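PDB 2JL1: triphenylmethane reductase from Citrobacter sp., which probably reduces triphenylmethane dyes such as malachite green to colourless leuco forms, using hydride from a nicotinamide cofactor bound in a Rossmann-type fold. Local coordinates for residues I3-A8 with G14-H19; N55-L60 with H87-K92; G159-N164 with W204-L209; A182-T187 with Q268-S273; I212-E215 with K219-V222. One frame throughout, in Å; residues are numbered along the deposited sequence.

Interaction 1: residues I3-A8 with G14-H19. With NAP (NADP nicotinamide-adenine-dinucleotide phosphate), chain B.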
# COMPACT_ATOMS: atom_id res chain seq x y z
N ILE A 3 24.35 2.41 9.83
CA ILE A 3 23.38 1.43 9.35
C ILE A 3 22.56 1.00 10.57
O ILE A 3 23.11 0.58 11.57
CB ILE A 3 24.09 0.22 8.71
CG1 ILE A 3 24.97 0.67 7.53
CG2 ILE A 3 23.04 -0.85 8.29
CD1 ILE A 3 25.98 -0.38 7.06
N ALA A 4 21.24 1.18 10.49
CA ALA A 4 20.34 0.83 11.56
C ALA A 4 19.48 -0.33 11.11
O ALA A 4 19.10 -0.41 9.94
CB ALA A 4 19.47 2.01 11.92
N VAL A 5 19.18 -1.22 12.05
CA VAL A 5 18.42 -2.45 11.76
C VAL A 5 17.30 -2.49 12.76
O VAL A 5 17.55 -2.57 13.98
CB VAL A 5 19.32 -3.70 11.93
CG1 VAL A 5 18.55 -5.01 11.63
CG2 VAL A 5 20.57 -3.60 11.06
N THR A 6 16.06 -2.42 12.28
CA THR A 6 14.90 -2.64 13.15
C THR A 6 14.70 -4.15 13.35
O THR A 6 15.33 -4.93 12.65
CB THR A 6 13.62 -1.95 12.62
OG1 THR A 6 13.04 -2.73 11.56
CG2 THR A 6 13.96 -0.54 12.10
N GLY A 7 13.84 -4.57 14.27
CA GLY A 7 13.73 -6.01 14.58
C GLY A 7 15.05 -6.70 14.99
O GLY A 7 15.22 -7.93 14.84
N ALA A 8 15.97 -5.91 15.55
CA ALA A 8 17.35 -6.36 15.78
C ALA A 8 17.54 -7.53 16.76
O ALA A 8 18.55 -8.23 16.66
CB ALA A 8 18.25 -5.20 16.17
N GLY A 14 19.03 -10.27 14.13
CA GLY A 14 20.26 -10.69 14.83
C GLY A 14 21.27 -11.24 13.85
O GLY A 14 22.46 -10.95 13.95
N LEU A 15 20.80 -12.00 12.86
CA LEU A 15 21.69 -12.53 11.82
C LEU A 15 22.22 -11.43 10.88
O LEU A 15 23.36 -11.51 10.41
CB LEU A 15 21.02 -13.66 11.03
CG LEU A 15 20.76 -15.02 11.68
CD1 LEU A 15 19.75 -15.84 10.83
CD2 LEU A 15 22.06 -15.80 11.88
N VAL A 16 21.41 -10.41 10.60
CA VAL A 16 21.85 -9.28 9.77
C VAL A 16 23.00 -8.55 10.49
O VAL A 16 24.03 -8.26 9.89
CB VAL A 16 20.69 -8.27 9.43
CG1 VAL A 16 21.25 -6.94 8.90
CG2 VAL A 16 19.77 -8.85 8.37
N ILE A 17 22.81 -8.29 11.78
CA ILE A 17 23.85 -7.67 12.60
C ILE A 17 25.12 -8.51 12.66
O ILE A 17 26.23 -7.97 12.53
CB ILE A 17 23.28 -7.27 13.98
CG1 ILE A 17 22.31 -6.10 13.76
CG2 ILE A 17 24.41 -6.95 15.01
CD1 ILE A 17 21.55 -5.64 14.95
N GLN A 18 24.98 -9.83 12.81
CA GLN A 18 26.15 -10.70 12.83
C GLN A 18 26.91 -10.69 11.51
O GLN A 18 28.15 -10.69 11.50
CB GLN A 18 25.78 -12.12 13.30
CG GLN A 18 25.43 -12.14 14.80
CD GLN A 18 26.49 -11.47 15.70
OE1 GLN A 18 27.68 -11.80 15.61
NE2 GLN A 18 26.06 -10.55 16.57
N HIS A 19 26.18 -10.64 10.39
CA HIS A 19 26.80 -10.45 9.07
C HIS A 19 27.40 -9.05 8.85
O HIS A 19 28.47 -8.93 8.25
CB HIS A 19 25.81 -10.80 7.96
CG HIS A 19 25.53 -12.27 7.84
ND1 HIS A 19 26.46 -13.16 7.35
CD2 HIS A 19 24.44 -13.00 8.17
CE1 HIS A 19 25.95 -14.38 7.37
NE2 HIS A 19 24.72 -14.30 7.86
PA NAP B . 11.06 -12.69 14.72
O1A NAP B . 9.74 -13.16 15.21
O2A NAP B . 12.23 -13.43 15.25
O5B NAP B . 11.26 -11.13 14.99
C5B NAP B . 10.23 -10.17 14.88
C4B NAP B . 10.86 -8.88 15.41
O4B NAP B . 9.93 -7.81 15.36
C3B NAP B . 11.27 -9.10 16.86
O3B NAP B . 12.57 -8.61 17.07
C2B NAP B . 10.29 -8.25 17.64
O2B NAP B . 10.92 -7.65 18.73
C1B NAP B . 9.96 -7.17 16.62
N9A NAP B . 8.72 -6.50 17.01
C8A NAP B . 7.50 -7.06 17.29
N7A NAP B . 6.64 -6.06 17.61
C5A NAP B . 7.31 -4.88 17.54
C6A NAP B . 6.92 -3.56 17.77
N6A NAP B . 5.67 -3.27 18.14
N1A NAP B . 7.84 -2.56 17.62
C2A NAP B . 9.14 -2.85 17.25
N3A NAP B . 9.52 -4.15 17.02
C4A NAP B . 8.61 -5.15 17.17
O3 NAP B . 11.02 -12.79 13.10
PN NAP B . 12.16 -13.24 12.05
O1N NAP B . 13.38 -12.50 12.40
O2N NAP B . 12.19 -14.73 11.98
O5D NAP B . 11.59 -12.60 10.65
C5D NAP B . 11.55 -11.19 10.48
C4D NAP B . 10.25 -10.67 9.85
O4D NAP B . 10.00 -11.37 8.65
C3D NAP B . 9.03 -10.90 10.74
O3D NAP B . 8.71 -9.83 11.59
C2D NAP B . 7.90 -11.17 9.75
O2D NAP B . 7.20 -10.02 9.34
C1D NAP B . 8.63 -11.71 8.54
N1N NAP B . 8.40 -13.16 8.48
C2N NAP B . 8.75 -13.79 7.32
C3N NAP B . 8.52 -15.13 7.17
C7N NAP B . 8.88 -15.81 5.92
O7N NAP B . 8.73 -17.23 5.91
N7N NAP B . 9.28 -15.05 4.90
C4N NAP B . 8.01 -15.88 8.25
C5N NAP B . 7.75 -15.25 9.44
C6N NAP B . 7.89 -13.86 9.53
P2B NAP B . 10.85 -8.31 20.21
O1X NAP B . 12.14 -9.09 20.41
O2X NAP B . 9.66 -9.24 20.38
O3X NAP B . 10.75 -7.13 21.16

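Interaction 2: residues N55-L60 with H87-K92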
# COMPACT_ATOMS: atom_id res chain seq x y z
N ASN A 55 4.67 0.88 17.43
CA ASN A 55 3.44 1.42 18.01
C ASN A 55 3.62 2.84 18.54
O ASN A 55 2.64 3.49 18.93
CB ASN A 55 2.97 0.50 19.14
CG ASN A 55 2.55 -0.87 18.65
OD1 ASN A 55 2.86 -1.89 19.27
ND2 ASN A 55 1.84 -0.90 17.53
N GLN A 56 4.86 3.33 18.55
CA GLN A 56 5.19 4.61 19.19
C GLN A 56 5.96 5.55 18.25
O GLN A 56 7.19 5.56 18.25
CB GLN A 56 5.98 4.37 20.49
CG GLN A 56 5.23 3.53 21.56
CD GLN A 56 6.10 3.12 22.76
OE1 GLN A 56 5.87 2.08 23.38
NE2 GLN A 56 7.11 3.94 23.09
N PRO A 57 5.24 6.35 17.44
CA PRO A 57 5.84 7.29 16.48
C PRO A 57 6.98 8.16 17.03
O PRO A 57 7.99 8.37 16.33
CB PRO A 57 4.64 8.16 16.08
CG PRO A 57 3.48 7.21 16.15
CD PRO A 57 3.76 6.37 17.37
N GLU A 58 6.84 8.63 18.26
CA GLU A 58 7.87 9.48 18.88
C GLU A 58 9.17 8.71 19.11
O GLU A 58 10.26 9.22 18.81
CB GLU A 58 7.36 10.09 20.19
CG GLU A 58 6.47 11.31 19.98
CD GLU A 58 6.56 12.30 21.13
OE1 GLU A 58 7.03 13.44 20.88
OE2 GLU A 58 6.19 11.95 22.27
N SER A 59 9.04 7.49 19.63
CA SER A 59 10.19 6.59 19.80
C SER A 59 10.95 6.36 18.48
O SER A 59 12.17 6.25 18.48
CB SER A 59 9.76 5.25 20.42
OG SER A 59 9.36 4.32 19.44
N LEU A 60 10.22 6.28 17.36
CA LEU A 60 10.83 6.04 16.05
C LEU A 60 11.53 7.29 15.52
O LEU A 60 12.61 7.21 14.92
CB LEU A 60 9.78 5.56 15.05
CG LEU A 60 9.10 4.23 15.35
CD1 LEU A 60 7.86 4.10 14.46
CD2 LEU A 60 10.09 3.08 15.14
N HIS A 87 3.65 -0.26 10.11
CA HIS A 87 4.55 -0.01 8.99
C HIS A 87 4.42 1.42 8.49
O HIS A 87 5.41 2.05 8.16
CB HIS A 87 4.30 -1.01 7.85
CG HIS A 87 4.83 -2.39 8.12
ND1 HIS A 87 5.05 -3.30 7.11
CD2 HIS A 87 5.20 -3.01 9.27
CE1 HIS A 87 5.54 -4.42 7.63
NE2 HIS A 87 5.64 -4.26 8.93
N ALA A 88 3.20 1.96 8.43
CA ALA A 88 3.03 3.34 7.99
C ALA A 88 3.72 4.33 8.94
O ALA A 88 4.32 5.30 8.49
CB ALA A 88 1.56 3.71 7.81
N ASN A 89 3.63 4.07 10.25
CA ASN A 89 4.35 4.85 11.26
C ASN A 89 5.86 4.80 11.05
O ASN A 89 6.54 5.82 11.19
CB ASN A 89 4.07 4.36 12.69
CG ASN A 89 2.66 4.62 13.16
OD1 ASN A 89 1.96 5.51 12.68
ND2 ASN A 89 2.25 3.83 14.17
N VAL A 90 6.38 3.61 10.74
CA VAL A 90 7.83 3.46 10.49
C VAL A 90 8.29 4.33 9.32
O VAL A 90 9.26 5.09 9.44
CB VAL A 90 8.23 1.98 10.25
CG1 VAL A 90 9.67 1.87 9.79
CG2 VAL A 90 8.04 1.17 11.54
N VAL A 91 7.60 4.21 8.20
CA VAL A 91 7.93 4.94 6.97
C VAL A 91 7.86 6.44 7.22
O VAL A 91 8.76 7.18 6.78
CB VAL A 91 6.98 4.51 5.81
CG1 VAL A 91 7.25 5.32 4.55
CG2 VAL A 91 7.14 3.03 5.53
N LYS A 92 6.83 6.91 7.93
CA LYS A 92 6.73 8.36 8.19
C LYS A 92 7.86 8.84 9.08
O LYS A 92 8.44 9.90 8.83
CB LYS A 92 5.40 8.76 8.82
CG LYS A 92 5.15 10.27 8.77
CD LYS A 92 3.97 10.67 9.58
CE LYS A 92 3.80 12.19 9.55
NZ LYS A 92 4.74 12.80 10.52

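Interaction 3: residues G159-N164 with W204-L209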
# COMPACT_ATOMS: atom_id res chain seq x y z
N GLY A 159 8.54 -41.58 11.55
CA GLY A 159 8.69 -42.06 10.18
C GLY A 159 7.87 -41.34 9.11
O GLY A 159 7.67 -41.88 8.02
N ALA A 160 7.39 -40.13 9.42
CA ALA A 160 6.55 -39.36 8.49
C ALA A 160 6.65 -37.85 8.68
O ALA A 160 6.64 -37.35 9.80
CB ALA A 160 5.10 -39.76 8.61
N ILE A 161 6.71 -37.14 7.56
CA ILE A 161 6.45 -35.71 7.51
C ILE A 161 5.02 -35.58 7.00
O ILE A 161 4.73 -36.04 5.90
CB ILE A 161 7.40 -34.98 6.53
CG1 ILE A 161 8.86 -35.09 6.98
CG2 ILE A 161 7.00 -33.51 6.39
CD1 ILE A 161 9.88 -34.54 5.94
N VAL A 162 4.14 -34.97 7.80
CA VAL A 162 2.72 -34.84 7.48
C VAL A 162 2.41 -33.39 7.08
O VAL A 162 2.66 -32.45 7.87
CB VAL A 162 1.82 -35.32 8.68
CG1 VAL A 162 0.33 -35.22 8.35
CG2 VAL A 162 2.13 -36.74 9.06
N THR A 163 1.96 -33.18 5.84
CA THR A 163 1.61 -31.84 5.36
C THR A 163 0.41 -31.91 4.46
O THR A 163 0.11 -32.96 3.92
CB THR A 163 2.72 -31.24 4.43
OG1 THR A 163 2.58 -31.79 3.12
CG2 THR A 163 4.10 -31.52 4.95
N ASN A 164 -0.25 -30.78 4.25
CA ASN A 164 -1.23 -30.69 3.17
C ASN A 164 -0.70 -29.91 1.96
O ASN A 164 -1.49 -29.29 1.24
CB ASN A 164 -2.56 -30.09 3.68
CG ASN A 164 -2.36 -28.77 4.40
OD1 ASN A 164 -1.52 -28.66 5.29
ND2 ASN A 164 -3.14 -27.75 4.03
N TRP A 204 12.40 -27.34 -4.00
CA TRP A 204 12.26 -28.70 -3.47
C TRP A 204 10.79 -28.99 -3.21
O TRP A 204 9.94 -28.10 -3.30
CB TRP A 204 13.09 -28.84 -2.19
CG TRP A 204 12.83 -27.76 -1.11
CD1 TRP A 204 13.42 -26.54 -1.03
CD2 TRP A 204 11.96 -27.86 0.04
NE1 TRP A 204 12.97 -25.86 0.07
CE2 TRP A 204 12.08 -26.64 0.76
CE3 TRP A 204 11.11 -28.86 0.54
CZ2 TRP A 204 11.36 -26.38 1.94
CZ3 TRP A 204 10.39 -28.61 1.71
CH2 TRP A 204 10.52 -27.38 2.40
N THR A 205 10.49 -30.25 -2.91
CA THR A 205 9.14 -30.63 -2.57
C THR A 205 9.26 -31.34 -1.24
O THR A 205 10.38 -31.70 -0.80
CB THR A 205 8.54 -31.58 -3.64
OG1 THR A 205 9.37 -32.74 -3.76
CG2 THR A 205 8.43 -30.86 -5.02
N PHE A 206 8.13 -31.59 -0.60
CA PHE A 206 8.17 -32.32 0.67
C PHE A 206 8.54 -33.80 0.53
O PHE A 206 9.19 -34.36 1.41
CB PHE A 206 6.89 -32.10 1.47
CG PHE A 206 6.85 -30.77 2.13
CD1 PHE A 206 6.28 -29.67 1.48
CD2 PHE A 206 7.45 -30.57 3.38
CE1 PHE A 206 6.26 -28.42 2.08
CE2 PHE A 206 7.45 -29.28 3.99
CZ PHE A 206 6.86 -28.21 3.32
N ASP A 207 8.17 -34.42 -0.60
CA ASP A 207 8.73 -35.73 -0.97
C ASP A 207 10.25 -35.74 -0.90
O ASP A 207 10.83 -36.65 -0.31
CB ASP A 207 8.27 -36.16 -2.36
CG ASP A 207 6.91 -36.81 -2.34
OD1 ASP A 207 6.27 -36.89 -1.27
OD2 ASP A 207 6.49 -37.30 -3.41
N GLU A 208 10.88 -34.74 -1.50
CA GLU A 208 12.33 -34.56 -1.51
C GLU A 208 12.89 -34.34 -0.10
O GLU A 208 13.93 -34.89 0.25
CB GLU A 208 12.75 -33.36 -2.36
CG GLU A 208 14.26 -33.29 -2.53
CD GLU A 208 14.75 -32.19 -3.45
OE1 GLU A 208 13.92 -31.49 -4.08
OE2 GLU A 208 15.99 -32.07 -3.56
N LEU A 209 12.21 -33.51 0.70
CA LEU A 209 12.60 -33.32 2.08
C LEU A 209 12.59 -34.63 2.87
O LEU A 209 13.48 -34.85 3.70
CB LEU A 209 11.69 -32.28 2.78
CG LEU A 209 12.06 -31.94 4.24
CD1 LEU A 209 13.53 -31.49 4.35
CD2 LEU A 209 11.12 -30.86 4.78

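Interaction 4: residues A182-T187 with Q268-S273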
# COMPACT_ATOMS: atom_id res chain seq x y z
N ALA A 182 20.74 -9.03 2.86
CA ALA A 182 20.46 -7.72 3.42
C ALA A 182 21.77 -6.98 3.79
O ALA A 182 21.96 -5.80 3.43
CB ALA A 182 19.53 -7.87 4.61
N ALA A 183 22.67 -7.68 4.48
CA ALA A 183 23.98 -7.12 4.86
C ALA A 183 24.84 -6.74 3.66
O ALA A 183 25.50 -5.67 3.65
CB ALA A 183 24.73 -8.07 5.81
N THR A 184 24.84 -7.57 2.63
CA THR A 184 25.59 -7.28 1.39
C THR A 184 25.07 -5.98 0.74
O THR A 184 25.84 -5.08 0.43
CB THR A 184 25.46 -8.46 0.41
OG1 THR A 184 26.03 -9.62 1.03
CG2 THR A 184 26.18 -8.20 -0.90
N VAL A 185 23.76 -5.91 0.57
CA VAL A 185 23.08 -4.77 0.00
C VAL A 185 23.36 -3.45 0.76
O VAL A 185 23.62 -2.42 0.13
CB VAL A 185 21.56 -5.07 -0.10
CG1 VAL A 185 20.74 -3.81 -0.23
CG2 VAL A 185 21.29 -6.02 -1.28
N LEU A 186 23.32 -3.50 2.09
CA LEU A 186 23.59 -2.34 2.96
C LEU A 186 25.01 -1.76 2.88
O LEU A 186 25.24 -0.58 3.21
CB LEU A 186 23.24 -2.67 4.42
CG LEU A 186 21.75 -2.93 4.73
CD1 LEU A 186 21.56 -3.61 6.09
CD2 LEU A 186 20.91 -1.63 4.64
N THR A 187 25.96 -2.59 2.44
CA THR A 187 27.39 -2.26 2.53
C THR A 187 28.09 -2.18 1.17
O THR A 187 29.32 -2.29 1.11
CB THR A 187 28.15 -3.32 3.37
OG1 THR A 187 27.90 -4.63 2.82
CG2 THR A 187 27.70 -3.28 4.82
N GLN A 268 21.13 -15.66 -5.62
CA GLN A 268 22.40 -16.27 -5.99
C GLN A 268 23.40 -15.26 -6.58
O GLN A 268 24.59 -15.33 -6.31
CB GLN A 268 22.15 -17.43 -6.95
CG GLN A 268 23.39 -18.20 -7.32
CD GLN A 268 23.27 -18.75 -8.70
OE1 GLN A 268 23.46 -18.02 -9.68
NE2 GLN A 268 22.90 -20.01 -8.80
N LYS A 269 22.91 -14.32 -7.39
CA LYS A 269 23.76 -13.26 -7.94
C LYS A 269 24.33 -12.33 -6.87
O LYS A 269 25.48 -11.91 -6.95
CB LYS A 269 23.02 -12.47 -9.03
CG LYS A 269 22.86 -13.31 -10.29
CD LYS A 269 22.09 -12.59 -11.38
CE LYS A 269 22.41 -13.30 -12.70
NZ LYS A 269 21.24 -13.29 -13.61
N LEU A 270 23.54 -12.04 -5.85
CA LEU A 270 23.93 -11.16 -4.75
C LEU A 270 24.93 -11.79 -3.77
O LEU A 270 25.89 -11.11 -3.33
CB LEU A 270 22.68 -10.75 -3.98
CG LEU A 270 22.34 -9.30 -3.59
CD1 LEU A 270 23.54 -8.48 -3.17
CD2 LEU A 270 21.62 -8.61 -4.72
N ILE A 271 24.71 -13.05 -3.41
CA ILE A 271 25.49 -13.69 -2.33
C ILE A 271 26.37 -14.89 -2.75
O ILE A 271 27.10 -15.42 -1.91
CB ILE A 271 24.60 -14.07 -1.11
CG1 ILE A 271 23.67 -15.25 -1.44
CG2 ILE A 271 23.82 -12.84 -0.59
CD1 ILE A 271 23.08 -15.92 -0.22
N GLY A 272 26.32 -15.28 -4.03
CA GLY A 272 27.02 -16.48 -4.52
C GLY A 272 26.22 -17.75 -4.26
O GLY A 272 25.00 -17.70 -4.12
N SER A 273 26.90 -18.90 -4.19
CA SER A 273 26.25 -20.22 -4.05
C SER A 273 25.32 -20.29 -2.86
O SER A 273 25.64 -19.76 -1.79
CB SER A 273 27.30 -21.33 -3.89
OG SER A 273 28.04 -21.50 -5.08

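Interaction 5: residues I212-E215 with K219-V222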
# COMPACT_ATOMS: atom_id res chain seq x y z
N ILE A 212 15.62 -36.68 1.74
CA ILE A 212 16.81 -36.11 2.36
C ILE A 212 16.89 -36.42 3.86
O ILE A 212 17.95 -36.81 4.34
CB ILE A 212 16.92 -34.57 2.11
CG1 ILE A 212 17.25 -34.28 0.63
CG2 ILE A 212 17.96 -33.95 2.99
CD1 ILE A 212 16.94 -32.84 0.23
N LEU A 213 15.79 -36.25 4.59
CA LEU A 213 15.76 -36.62 6.03
C LEU A 213 16.07 -38.12 6.25
O LEU A 213 16.78 -38.49 7.21
CB LEU A 213 14.40 -36.28 6.63
CG LEU A 213 14.12 -36.18 8.13
CD1 LEU A 213 15.22 -35.45 8.89
CD2 LEU A 213 12.75 -35.49 8.32
N SER A 214 15.50 -38.97 5.40
CA SER A 214 15.83 -40.40 5.37
C SER A 214 17.33 -40.66 5.17
O SER A 214 17.93 -41.45 5.92
CB SER A 214 15.04 -41.08 4.25
OG SER A 214 13.65 -41.01 4.51
N GLU A 215 17.93 -39.99 4.18
CA GLU A 215 19.36 -40.13 3.88
C GLU A 215 20.25 -39.71 5.05
O GLU A 215 21.13 -40.46 5.43
CB GLU A 215 19.76 -39.34 2.63
CG GLU A 215 19.39 -40.03 1.33
CD GLU A 215 19.22 -39.08 0.15
OE1 GLU A 215 19.65 -37.91 0.24
OE2 GLU A 215 18.66 -39.52 -0.88
N LYS A 219 16.93 -43.25 8.98
CA LYS A 219 15.60 -43.81 9.18
C LYS A 219 14.67 -43.44 8.02
O LYS A 219 14.69 -42.31 7.54
CB LYS A 219 15.04 -43.41 10.56
CG LYS A 219 13.53 -43.30 10.63
CD LYS A 219 12.96 -43.97 11.86
CE LYS A 219 11.47 -44.30 11.61
NZ LYS A 219 11.29 -44.99 10.27
N LYS A 220 13.89 -44.41 7.55
CA LYS A 220 12.94 -44.20 6.48
C LYS A 220 11.86 -43.25 6.95
O LYS A 220 11.16 -43.54 7.92
CB LYS A 220 12.30 -45.54 6.06
CG LYS A 220 11.31 -45.45 4.90
CD LYS A 220 11.95 -44.80 3.66
CE LYS A 220 10.92 -44.56 2.56
NZ LYS A 220 11.41 -43.62 1.50
N VAL A 221 11.76 -42.11 6.28
CA VAL A 221 10.71 -41.11 6.57
C VAL A 221 9.97 -40.89 5.24
O VAL A 221 10.61 -40.65 4.23
CB VAL A 221 11.33 -39.76 7.09
CG1 VAL A 221 10.25 -38.68 7.30
CG2 VAL A 221 12.14 -39.97 8.35
N VAL A 222 8.64 -41.00 5.25
CA VAL A 222 7.84 -40.69 4.06
C VAL A 222 7.15 -39.32 4.21
O VAL A 222 6.96 -38.83 5.33
CB VAL A 222 6.76 -41.79 3.74
CG1 VAL A 222 7.41 -43.16 3.55
CG2 VAL A 222 5.70 -41.86 4.80

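Interaction 1: residues I3-A8 with G14-H19
The strand-loop-helix turn that receives NADP is packed from within by Val5 and Ala8 on one side and Val16 and Ile17 of helix 11-20 on the other. Val5 is the last residue of strand 3-5 and its CB points toward the helix. Its CG2 methyl does the touching, 4.0 Å from Val16 CG1 and 4.1 Å from Ile17 CG1, and so faces two successive helix residues. In Val5 the CG1 branch stands opposite the backbone N (chi1 -179°), which leaves CG2 beside that N and turned to the helix. Ile17 has an extended chain (chi2 174°) that runs on past Val5 and sets its terminal CD1 against Ala8, 3.5 Å from Ala8 CB. This is the opening half of a Rossmann beta-alpha-beta unit, strand 3-5, helix 11-20 and strand 29-33, with Gly7 and Gly10 in its glycine-rich loop. Gly7 has a positive phi (56°), and its carbonyl O comes to 3.5 Å from the ribose oxygen O3B of NADP. Ala8 O approaches Gly14 N at 3.3 Å, but the angle is too poor for a hydrogen bond. Beyond the loop, Leu12 N at the start of the helix is hydrogen-bonded to NADP, and the helix end there would probably favour the negative charge of the cofactor's phosphates. Thr6 takes no part in the contact with the helix; its OG1 is hydrogen-bonded to Tyr54 OH and Ile73 N. Val16 also touches Leu71 of strand 69-72, and Ile17 touches Ala31 of strand 29-33.

Interaction 2: residues N55-L60 with H87-K92
Asn89 and Leu60 bury the greatest areas here, and Pro57 comes next. The side chain of Asn89 leaves helix 80-96 toward the start of helix 57-63 and presents the flat of its amide to the proline ring: Pro57 CG lies 4.0 Å from Asn89 CG and almost as near to OD1 and ND2, placing it above the amide plane. The amide is held from within the same region, because Asn89 ND2 is hydrogen-bonded to Tyr54 O, just ahead of the 55-60 segment. The polar group thus offers a flat surface to a ring while its N-H side is used by backbone. Leu60 works through a single methyl. Its CG stands opposite the carbonyl carbon (chi1 -63°) and the branch CD1 settles on the backbone of the other helix, 3.9 Å from Asn89 O and 4.0 Å from Val90 CA, with Val90 CG2 at 4.1 Å. The helix that carries Leu60 is fixed at its first turn by Gln56, the N-cap residue. Gln56 O accepts from Leu60 N and also from Ser59 OG, at 2.8 Å from OG, in the carbonyl plane and on a lone pair. Both helices belong to the Rossmann-type domain, beside its parallel sheet, and Asn55, in the loop before, is part of the NADP site. Helix 57-63 follows strand 48-51, whose His51 meets Gln56 and Ser59. In helix 80-96, Val90 rests on Phe72 of strand 69-72, Val91 on helix 117-130, and Ala88 and Asn89 on Ile84 and Val85 of the second subunit.

Interaction 3: residues G159-N164 with W204-L209
The CB of Ile161 in strand 160-163 points toward helix 206-217, and its two branches meet different residues. The short branch, CG2, comes to 4.2 Å from Phe206 CD2, obliquely to the ring. The long branch leaves through CG1, which is opposite the carbonyl carbon (chi1 -64°), and carries the terminal CD1 across Leu209 at about a right angle, 3.8 Å from Leu209 CG and 4.1 Å from Leu209 CD2. Two residues along the strand, Thr163 adds the other main contact. Its CG2 methyl lies over the face of the Phe206 ring, 4.1 Å from the ring centroid and 21° off the normal, a CH-pi contact shifted toward CD2. The hydroxyl of Thr163 is turned to other partners: OG1 is hydrogen-bonded to His223 NE2 and to Ala165 N, and His223 reaches back to Asp207 OD1 on the helix. The Phe206 ring is held from both faces, because CZ3 of Trp204 sits over the centre of the face opposite Thr163, 3.7 Å above the plane; Tyr252 packs edge-to-face with it as well. The helix starts at Thr205, the N-cap, whose OG1 accepts a weak bond from Glu208 N. Strand 160-163 pairs in parallel with strand 222-225, into which helix 206-217 leads. A helix packed on such a two-stranded sheet belongs to the smaller lobe beside the Rossmann domain, which in related extended and atypical short-chain dehydrogenases usually helps to form the substrate pocket.

Interaction 4: residues A182-T187 with Q268-S273
Leu270, near the end of helix 266-271, pushes a single methyl into helix 175-186: CD1 lies 3.5 Å from Thr184 CG2 and 3.8 Å from Val185 CG2. The first distance is shorter than usual for two carbons in van der Waals contact. Leu270 is not in a staggered conformation (chi1 -132°), which may reflect the close fit. Against it, Thr184 and Val185 are both relaxed. Thr184 has CG2 opposite the backbone N, and this methyl slides past the leucine in the reverse direction; its hydroxyl is opposite the carbonyl carbon and is hydrogen-bonded to Leu180 O one turn back, so the polar atom is satisfied inside its own helix while the methyl does the packing. In Val185 it is CG2, opposite the carbonyl carbon, that meets Leu270 roughly at a right angle. Ile271 contributes little: its CG2 approaches Thr184 OG1 at 4.2 Å, but the end of the side chain leads away from residues 182-187; it also touches Glu177, Leu180 and Ala181, earlier in helix 175-186. Gly272, with a positive phi, is the first residue to leave helix 266-271. Thr187 OG1 is hydrogen-bonded to Ala183 O at 2.7 Å, the hydroxyl tilted from the carbonyl plane. Helix 175-186 lies on the parallel sheet of the Rossmann-type domain, where Ala182 and Val185 pack on Leu138 of strand 135-140. Helix 11-20 runs beside it, with Val16 touching Ala182 and His19 touching Ala183, and helix 266-271 packs on another side.

Interaction 5: residues I212-E215 with K219-V222
Ser214 sits against the backbone of residues 219-221, its OG taking a hydrogen bond from Val221 N at 2.8 Å with a nearly straight N-H···O angle of 160°. The hydroxyl is opposite the carbonyl carbon (chi1 -64°), a position from which it also bonds to Ala210 O, one turn back in helix 206-217. Beside it, Ser214 CA lies 3.1 Å from Lys219 O in a CA-H···O contact (151° at the hydrogen), so the chain that returns from the helix is held to Ser214 on either side of Lys220, through Lys219 O before it and Val221 N after it. Leu213 adds the apolar part: its CD2 lies 4.2 Å from Val221 CG1, the two side chains meeting at a slant, and both also touch Ile161 of strand 160-163. The side chain of Lys219 folds back over the loop and its NZ donates to Lys220 O at 2.8 Å, slightly out of the carbonyl plane. The contact lies away from the NADP pocket. It links the end of helix 206-217 to the start of strand 222-225, a short helix-to-strand connection. Its chemistry turns on one serine oxygen gripped by two bonds: by accepting from Val221 N while staying bonded to Ala210 O, Ser214 OG pins the loop to the helix.

Overall arrangement
The five contacts fall into two groups. Interactions 1, 2 and 4 belong to the Rossmann domain with its seven-stranded parallel sheet, and interactions 3 and 5 to the second lobe. Interactions 1 and 4 lie about 14 Å apart, centre to centre, and touch: helix 11-20 packs against helix 175-186. Interaction 2 is about 18 Å from interaction 1, centre to centre, and lies near the adenine end of NADP. Interactions 3 and 5, with centres about 10 Å apart, share helix 206-217, which runs into strand 222-225 beside strand 160-163. Along the chain the segments of interactions 3 and 4 alternate and interaction 5 is nested inside interaction 4, so the chain passes between the two parts more than once.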